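Local coordinates for protein cytosine deaminase (Klebsiella pneumoniae, PDB 4R85) that catalyses the hydrolytic deamination of cytosine-type bases, probably including 5-methylcytosine, at an iron(II) centre in an amidohydrolase barrel, at residues L224-E227 against A228-G232; R231-G234 against A235-A239; A251-S254 against K255-L259. All coordinates share one frame; numbering follows the deposited sequence.

Overall arrangement
All three contacts are local, so each closes only a turn or two of backbone; interaction 2 overlaps the end of interaction 1, interaction 3 follows in series, and none nests or crosses. Coming from the N terminus, interaction 1 is the last part of helix 220-231, which follows barrel strand 205-209. Interaction 2 starts on the Arg231 and Gly232 that end interaction 1 and turns the chain into strand 237-240; Ala228 CB packs on Val237 CG2 across this corner. Further on, interaction 3 lies on helix 250-263, which leads from strand 237-240 to strand 266-269. It returns to interaction 1 through Leu259, packed against Ala225 and Glu226, so two consecutive outer helices of the TIM barrel are joined.

Interaction 1: residues L224-E227 against A228-G232; sequences LAEE and ARVRG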
loop_
_atom_site.group_PDB
_atom_site.type_symbol
_atom_site.label_atom_id
_atom_site.label_comp_id
_atom_site.label_asym_id
_atom_site.label_seq_id
_atom_site.Cartn_x
_atom_site.Cartn_y
_atom_site.Cartn_z
ATOM N N LEU A 224 -24.511 19.779 1.150
ATOM C CA LEU A 224 -24.850 18.730 0.204
ATOM C C LEU A 224 -25.802 17.697 0.826
ATOM O O LEU A 224 -26.813 17.317 0.219
ATOM C CB LEU A 224 -23.566 18.045 -0.283
ATOM C CG LEU A 224 -23.742 16.850 -1.226
ATOM C CD1 LEU A 224 -24.359 17.300 -2.538
ATOM C CD2 LEU A 224 -22.418 16.137 -1.477
ATOM N N ALA A 225 -25.478 17.248 2.030
ATOM C CA ALA A 225 -26.291 16.225 2.696
ATOM C C ALA A 225 -27.681 16.772 3.003
ATOM O O ALA A 225 -28.685 16.065 2.847
ATOM C CB ALA A 225 -25.600 15.728 3.974
ATOM N N GLU A 226 -27.757 18.033 3.425
ATOM C CA GLU A 226 -29.075 18.606 3.703
ATOM C C GLU A 226 -29.935 18.750 2.440
ATOM O O GLU A 226 -31.129 18.468 2.468
ATOM C CB GLU A 226 -28.973 19.924 4.486
ATOM C CG GLU A 226 -30.312 20.663 4.717
ATOM C CD GLU A 226 -31.319 19.920 5.613
ATOM O OE1 GLU A 226 -31.044 18.794 6.078
ATOM O OE2 GLU A 226 -32.405 20.486 5.858
ATOM N N GLU A 227 -29.336 19.183 1.331
ATOM C CA GLU A 227 -30.094 19.262 0.089
ATOM C C GLU A 227 -30.582 17.883 -0.328
ATOM O O GLU A 227 -31.720 17.722 -0.764
ATOM C CB GLU A 227 -29.242 19.891 -1.021
ATOM C CG GLU A 227 -29.031 21.391 -0.800
ATOM C CD GLU A 227 -30.357 22.110 -0.553
ATOM O OE1 GLU A 227 -30.478 22.820 0.476
ATOM O OE2 GLU A 227 -31.286 21.955 -1.382
ATOM N N ALA A 228 -29.713 16.885 -0.207
ATOM C CA ALA A 228 -30.096 15.531 -0.566
ATOM C C ALA A 228 -31.265 15.049 0.300
ATOM O O ALA A 228 -32.193 14.405 -0.202
ATOM C CB ALA A 228 -28.912 14.604 -0.425
ATOM N N ARG A 229 -31.218 15.364 1.595
ATOM C CA ARG A 229 -32.254 14.910 2.539
ATOM C C ARG A 229 -33.599 15.565 2.224
ATOM O O ARG A 229 -34.621 14.891 2.103
ATOM C CB ARG A 229 -31.853 15.219 3.992
ATOM C CG ARG A 229 -32.832 14.641 5.039
ATOM C CD ARG A 229 -32.661 15.279 6.424
ATOM N NE ARG A 229 -33.007 16.699 6.398
ATOM C CZ ARG A 229 -34.240 17.176 6.548
ATOM N NH1 ARG A 229 -35.255 16.344 6.751
ATOM N NH2 ARG A 229 -34.459 18.488 6.500
ATOM N N VAL A 230 -33.583 16.886 2.077
ATOM C CA VAL A 230 -34.790 17.665 1.793
ATOM C C VAL A 230 -35.432 17.268 0.462
ATOM O O VAL A 230 -36.664 17.207 0.337
ATOM C CB VAL A 230 -34.462 19.176 1.803
ATOM C CG1 VAL A 230 -35.541 19.986 1.096
ATOM C CG2 VAL A 230 -34.270 19.660 3.229
ATOM N N ARG A 231 -34.595 16.978 -0.527
ATOM C CA ARG A 231 -35.078 16.667 -1.868
ATOM C C ARG A 231 -35.427 15.185 -2.006
ATOM O O ARG A 231 -36.000 14.765 -3.003
ATOM C CB ARG A 231 -34.040 17.086 -2.915
ATOM C CG ARG A 231 -33.850 18.595 -3.036
ATOM C CD ARG A 231 -32.521 18.899 -3.699
ATOM N NE ARG A 231 -32.106 20.301 -3.556
ATOM C CZ ARG A 231 -32.155 21.212 -4.525
ATOM N NH1 ARG A 231 -32.608 20.890 -5.727
ATOM N NH2 ARG A 231 -31.730 22.452 -4.290
ATOM N N GLY A 232 -35.078 14.395 -0.995
ATOM C CA GLY A 232 -35.351 12.970 -1.007
ATOM C C GLY A 232 -34.503 12.204 -2.010
ATOM O O GLY A 232 -34.929 11.183 -2.544
#
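The Arg229 guanidinium takes the Glu226 carboxylate at one edge and in its plane, the two flat groups turned 28° apart: NE reaches OE1 and NH2 reaches OE2, both at 2.9 Å, a side-on, two-pronged salt bridge. Both oxygens are met on their syn side, though from somewhat out of the carboxylate plane. At the edge of the Arg231 guanidinium the planes stand 76° apart and a single oxygen, Glu227 OE2, accepts twice: NE (2.9 Å) meets its anti lone pair, NH2 (3.0 Å) comes from above the carboxylate plane. These i to i+3 and i to i+4 ion pairs sit on the last turns of helix 220-231, an outer TIM-barrel helix that finishes in a Schellman motif with Gly232 at positive phi. Arg231 NH1 also makes a salt bridge to Asp197 and a hydrogen bond to Gln200 of helix 185-202. Leu224 and Ala228 pack on Val237 of the next strand. The N-H groups of Ala228 to Arg231 bond to the carbonyls of Leu224 to Glu227, i to i+4. With CG anti to the backbone N (chi1 175°) and a bend at chi2, Glu226 lies alongside Arg229 and brings OE2 within 3.3 Å of Val230 CG2.

Interaction 2: residues R231-G234 against A235-A239; sequences RGMG and AQVTA
Met233 O and Gln236 N make the first of two backbone hydrogen bonds here, 2.9 Å long; the second, from Val237 N to Gly234 O, measures 3.0 Å. Both span three residues, as in a 3-10 turn, and both are off line at the acceptor: each donor sits above the plane of the carbonyl it reaches, 47° out for Met233 O and 60° out for Gly234 O. Together they wind Gly234, Ala235 and Gln236 into one tight coil before the chain straightens at Val237. Just upstream, Met233 N probably bonds back to Ala228 O (2.9 Å), tying this coil to the Schellman end of the helix.

What results is the alpha-to-beta connection of a beta-alpha-beta unit in the TIM barrel: helix 220-231 ends, the backbone coils once, and strand 237-240 begins, parallel to strands 205-209 and 266-269. Backbone bonds from Gln236 and Thr238 to Val206, and from Val237 and Ala239 to Asn266, stitch it between those neighbours. Directly after the strand comes His241, a ligand of the iron(II) ion, so this turn lies at the far end of the strand from the metal.

The apolar pair is Met233 CG with Val237 CG2, 4.2 Å apart. Met233 CG stands between the backbone N and the carbonyl carbon (chi1 47°), a crowded position, and the chain then runs out to pack on Met196 and Gln200 of helix 185-202. Val237 has CG1 anti to its own N, leaving CG2 beside that N and facing back over the turn. The same methyl also makes a close methyl-to-carbonyl contact, Val237 CG2 lying 3.2 Å from Met233 O.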
loop_
_atom_site.group_PDB
_atom_site.type_symbol
_atom_site.label_atom_id
_atom_site.label_comp_id
_atom_site.label_asym_id
_atom_site.label_seq_id
_atom_site.Cartn_x
_atom_site.Cartn_y
_atom_site.Cartn_z
ATOM N N ARG A 231 -34.595 16.978 -0.527
ATOM C CA ARG A 231 -35.078 16.667 -1.868
ATOM C C ARG A 231 -35.427 15.185 -2.006
ATOM O O ARG A 231 -36.000 14.765 -3.003
ATOM C CB ARG A 231 -34.040 17.086 -2.915
ATOM C CG ARG A 231 -33.850 18.595 -3.036
ATOM C CD ARG A 231 -32.521 18.899 -3.699
ATOM N NE ARG A 231 -32.106 20.301 -3.556
ATOM C CZ ARG A 231 -32.155 21.212 -4.525
ATOM N NH1 ARG A 231 -32.608 20.890 -5.727
ATOM N NH2 ARG A 231 -31.730 22.452 -4.290
ATOM N N GLY A 232 -35.078 14.395 -0.995
ATOM C CA GLY A 232 -35.351 12.970 -1.007
ATOM C C GLY A 232 -34.503 12.204 -2.010
ATOM O O GLY A 232 -34.929 11.183 -2.544
ATOM N N MET A 233 -33.290 12.680 -2.269
ATOM C CA MET A 233 -32.460 12.035 -3.285
ATOM C C MET A 233 -31.164 11.425 -2.747
ATOM O O MET A 233 -30.205 11.245 -3.494
ATOM C CB MET A 233 -32.198 12.988 -4.472
ATOM C CG MET A 233 -31.762 14.392 -4.107
ATOM S SD MET A 233 -31.839 15.571 -5.501
ATOM C CE MET A 233 -30.700 14.819 -6.665
ATOM N N GLY A 234 -31.140 11.081 -1.460
ATOM C CA GLY A 234 -29.910 10.595 -0.848
ATOM C C GLY A 234 -29.219 9.433 -1.546
ATOM O O GLY A 234 -28.005 9.453 -1.738
ATOM N N ALA A 235 -29.988 8.418 -1.926
ATOM C CA ALA A 235 -29.434 7.243 -2.605
ATOM C C ALA A 235 -28.716 7.618 -3.912
ATOM O O ALA A 235 -27.799 6.921 -4.352
ATOM C CB ALA A 235 -30.536 6.214 -2.874
ATOM N N GLN A 236 -29.122 8.729 -4.510
ATOM C CA GLN A 236 -28.578 9.158 -5.800
ATOM C C GLN A 236 -27.407 10.126 -5.640
ATOM O O GLN A 236 -26.902 10.665 -6.628
ATOM C CB GLN A 236 -29.668 9.819 -6.644
ATOM C CG GLN A 236 -30.743 8.857 -7.157
ATOM C CD GLN A 236 -31.703 8.421 -6.075
ATOM O OE1 GLN A 236 -32.214 9.243 -5.311
ATOM N NE2 GLN A 236 -31.950 7.118 -5.993
ATOM N N VAL A 237 -26.979 10.342 -4.399
ATOM C CA VAL A 237 -25.966 11.349 -4.102
ATOM C C VAL A 237 -24.736 10.743 -3.439
ATOM O O VAL A 237 -24.850 9.984 -2.484
ATOM C CB VAL A 237 -26.541 12.458 -3.186
ATOM C CG1 VAL A 237 -25.448 13.469 -2.800
ATOM C CG2 VAL A 237 -27.706 13.167 -3.894
ATOM N N THR A 238 -23.560 11.086 -3.959
ATOM C CA THR A 238 -22.302 10.666 -3.355
ATOM C C THR A 238 -21.445 11.881 -3.032
ATOM O O THR A 238 -21.390 12.841 -3.812
ATOM C CB THR A 238 -21.516 9.702 -4.275
ATOM O OG1 THR A 238 -22.286 8.511 -4.497
ATOM C CG2 THR A 238 -20.180 9.313 -3.639
ATOM N N ALA A 239 -20.795 11.845 -1.868
ATOM C CA ALA A 239 -19.768 12.819 -1.524
ATOM C C ALA A 239 -18.405 12.147 -1.645
ATOM O O ALA A 239 -18.119 11.169 -0.941
ATOM C CB ALA A 239 -19.988 13.342 -0.096
#

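Interaction 3: residues A251-S254 against K255-L259; sequences AYCS and KLFRL
Tyr252 meets Leu256, one helical turn on, over one face of its ring. The ring is swung along the helix with CG anti to the backbone N (chi1 171°), and Leu256 CB lies 4.3 Å above its plane, displaced toward the rim. The leucine has its CG in the same anti placement, and its two methyls reach the far end of the ring: CD2 is 3.9 Å from Tyr252 CE2, and CD1 is 3.8 Å from Tyr252 OH. The hydroxyl itself is hydrogen-bonded to Glu222 of helix 220-231, which fixes the end of the ring, while Arg219 makes a cation-pi contact with the ring and Tyr248 meets that ring edge-to-face.

Lys255 approaches the other half of the same ring. Its chain starts out extended and then bends at chi3 and chi4, so that CE comes 4.1 Å from Tyr252 CD1; here aliphatic carbon, not the ammonium, touches the ring.

On another side of the helix Cys253 SG, anti to the backbone N (chi1 -160°) and so sent along the helix, meets the Phe257 ring obliquely. The sulfur is 3.8 Å from Phe257 CE2 and 4.9 Å from the ring centroid, a sulfur-aromatic contact. Phe257 chi1, at -98°, is off the usual staggered values, and CD2 of this ring rests 3.3 Å from Cys253 O, the carbonyl that accepts the Phe257 N-H.

That bond and its neighbours, Lys255 N to Ala251 O and Leu256 N to Tyr252 O, follow the regular i to i+4 pattern, so side chains one turn apart lie next to each other on one side of the helix. This is i to i+3 and i to i+4 pairing on an outer helix of the TIM barrel, here helix 250-263, which bridges strands 237-240 and 266-269 and packs beside helix 220-231.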
loop_
_atom_site.group_PDB
_atom_site.type_symbol
_atom_site.label_atom_id
_atom_site.label_comp_id
_atom_site.label_asym_id
_atom_site.label_seq_id
_atom_site.Cartn_x
_atom_site.Cartn_y
_atom_site.Cartn_z
ATOM N N ALA A 251 -16.921 17.557 18.217
ATOM C CA ALA A 251 -18.297 17.804 18.650
ATOM C C ALA A 251 -19.182 18.102 17.439
ATOM O O ALA A 251 -20.296 17.564 17.308
ATOM C CB ALA A 251 -18.349 18.950 19.657
ATOM N N TYR A 252 -18.677 18.943 16.543
ATOM C CA TYR A 252 -19.360 19.193 15.279
ATOM C C TYR A 252 -19.543 17.906 14.495
ATOM O O TYR A 252 -20.617 17.651 13.960
ATOM C CB TYR A 252 -18.576 20.190 14.422
ATOM C CG TYR A 252 -19.131 20.305 13.015
ATOM C CD1 TYR A 252 -20.408 20.830 12.785
ATOM C CD2 TYR A 252 -18.396 19.871 11.928
ATOM C CE1 TYR A 252 -20.921 20.929 11.494
ATOM C CE2 TYR A 252 -18.894 19.975 10.630
ATOM C CZ TYR A 252 -20.146 20.503 10.424
ATOM O OH TYR A 252 -20.615 20.586 9.136
ATOM N N CYS A 253 -18.490 17.095 14.408
ATOM C CA CYS A 253 -18.571 15.901 13.573
ATOM C C CYS A 253 -19.605 14.911 14.108
ATOM O O CYS A 253 -20.319 14.272 13.331
ATOM C CB CYS A 253 -17.216 15.227 13.408
ATOM S SG CYS A 253 -17.147 14.123 11.980
ATOM N N SER A 254 -19.676 14.777 15.429
ATOM C CA SER A 254 -20.703 13.945 16.038
ATOM C C SER A 254 -22.110 14.419 15.669
ATOM O O SER A 254 -22.994 13.604 15.350
ATOM C CB SER A 254 -20.558 13.933 17.557
ATOM O OG SER A 254 -21.518 13.051 18.129
ATOM N N LYS A 255 -22.319 15.733 15.735
ATOM C CA LYS A 255 -23.607 16.318 15.375
ATOM C C LYS A 255 -23.904 16.091 13.897
ATOM O O LYS A 255 -25.030 15.748 13.522
ATOM C CB LYS A 255 -23.619 17.822 15.668
ATOM C CG LYS A 255 -24.899 18.511 15.195
ATOM C CD LYS A 255 -24.785 20.023 15.198
ATOM C CE LYS A 255 -24.366 20.568 13.839
ATOM N NZ LYS A 255 -25.532 20.855 12.940
ATOM N N LEU A 256 -22.892 16.317 13.063
ATOM C CA LEU A 256 -23.004 16.149 11.616
ATOM C C LEU A 256 -23.423 14.733 11.200
ATOM O O LEU A 256 -24.184 14.563 10.246
ATOM C CB LEU A 256 -21.678 16.509 10.946
ATOM C CG LEU A 256 -21.578 16.385 9.425
ATOM C CD1 LEU A 256 -22.581 17.313 8.700
ATOM C CD2 LEU A 256 -20.158 16.676 8.978
ATOM N N PHE A 257 -22.921 13.722 11.908
ATOM C CA PHE A 257 -23.238 12.324 11.572
ATOM C C PHE A 257 -24.737 12.019 11.608
ATOM O O PHE A 257 -25.213 11.114 10.924
ATOM C CB PHE A 257 -22.492 11.349 12.500
ATOM C CG PHE A 257 -21.230 10.796 11.901
ATOM C CD1 PHE A 257 -20.981 9.434 11.924
ATOM C CD2 PHE A 257 -20.305 11.637 11.301
ATOM C CE1 PHE A 257 -19.833 8.911 11.370
ATOM C CE2 PHE A 257 -19.138 11.128 10.750
ATOM C CZ PHE A 257 -18.900 9.762 10.783
ATOM N N ARG A 258 -25.481 12.757 12.416
ATOM C CA ARG A 258 -26.919 12.539 12.466
ATOM C C ARG A 258 -27.563 12.909 11.133
ATOM O O ARG A 258 -28.418 12.187 10.624
ATOM C CB ARG A 258 -27.519 13.323 13.630
ATOM C CG ARG A 258 -26.914 12.901 14.969
ATOM C CD ARG A 258 -27.258 13.869 16.087
ATOM N NE ARG A 258 -28.653 13.751 16.495
ATOM C CZ ARG A 258 -29.101 12.840 17.355
ATOM N NH1 ARG A 258 -30.388 12.798 17.675
ATOM N NH2 ARG A 258 -28.266 11.959 17.884
ATOM N N LEU A 259 -27.139 14.035 10.566
ATOM C CA LEU A 259 -27.595 14.454 9.244
ATOM C C LEU A 259 -27.096 13.473 8.186
ATOM O O LEU A 259 -27.833 13.109 7.269
ATOM C CB LEU A 259 -27.049 15.851 8.913
ATOM C CG LEU A 259 -27.227 16.311 7.461
ATOM C CD1 LEU A 259 -28.699 16.250 7.039
ATOM C CD2 LEU A 259 -26.667 17.727 7.279
#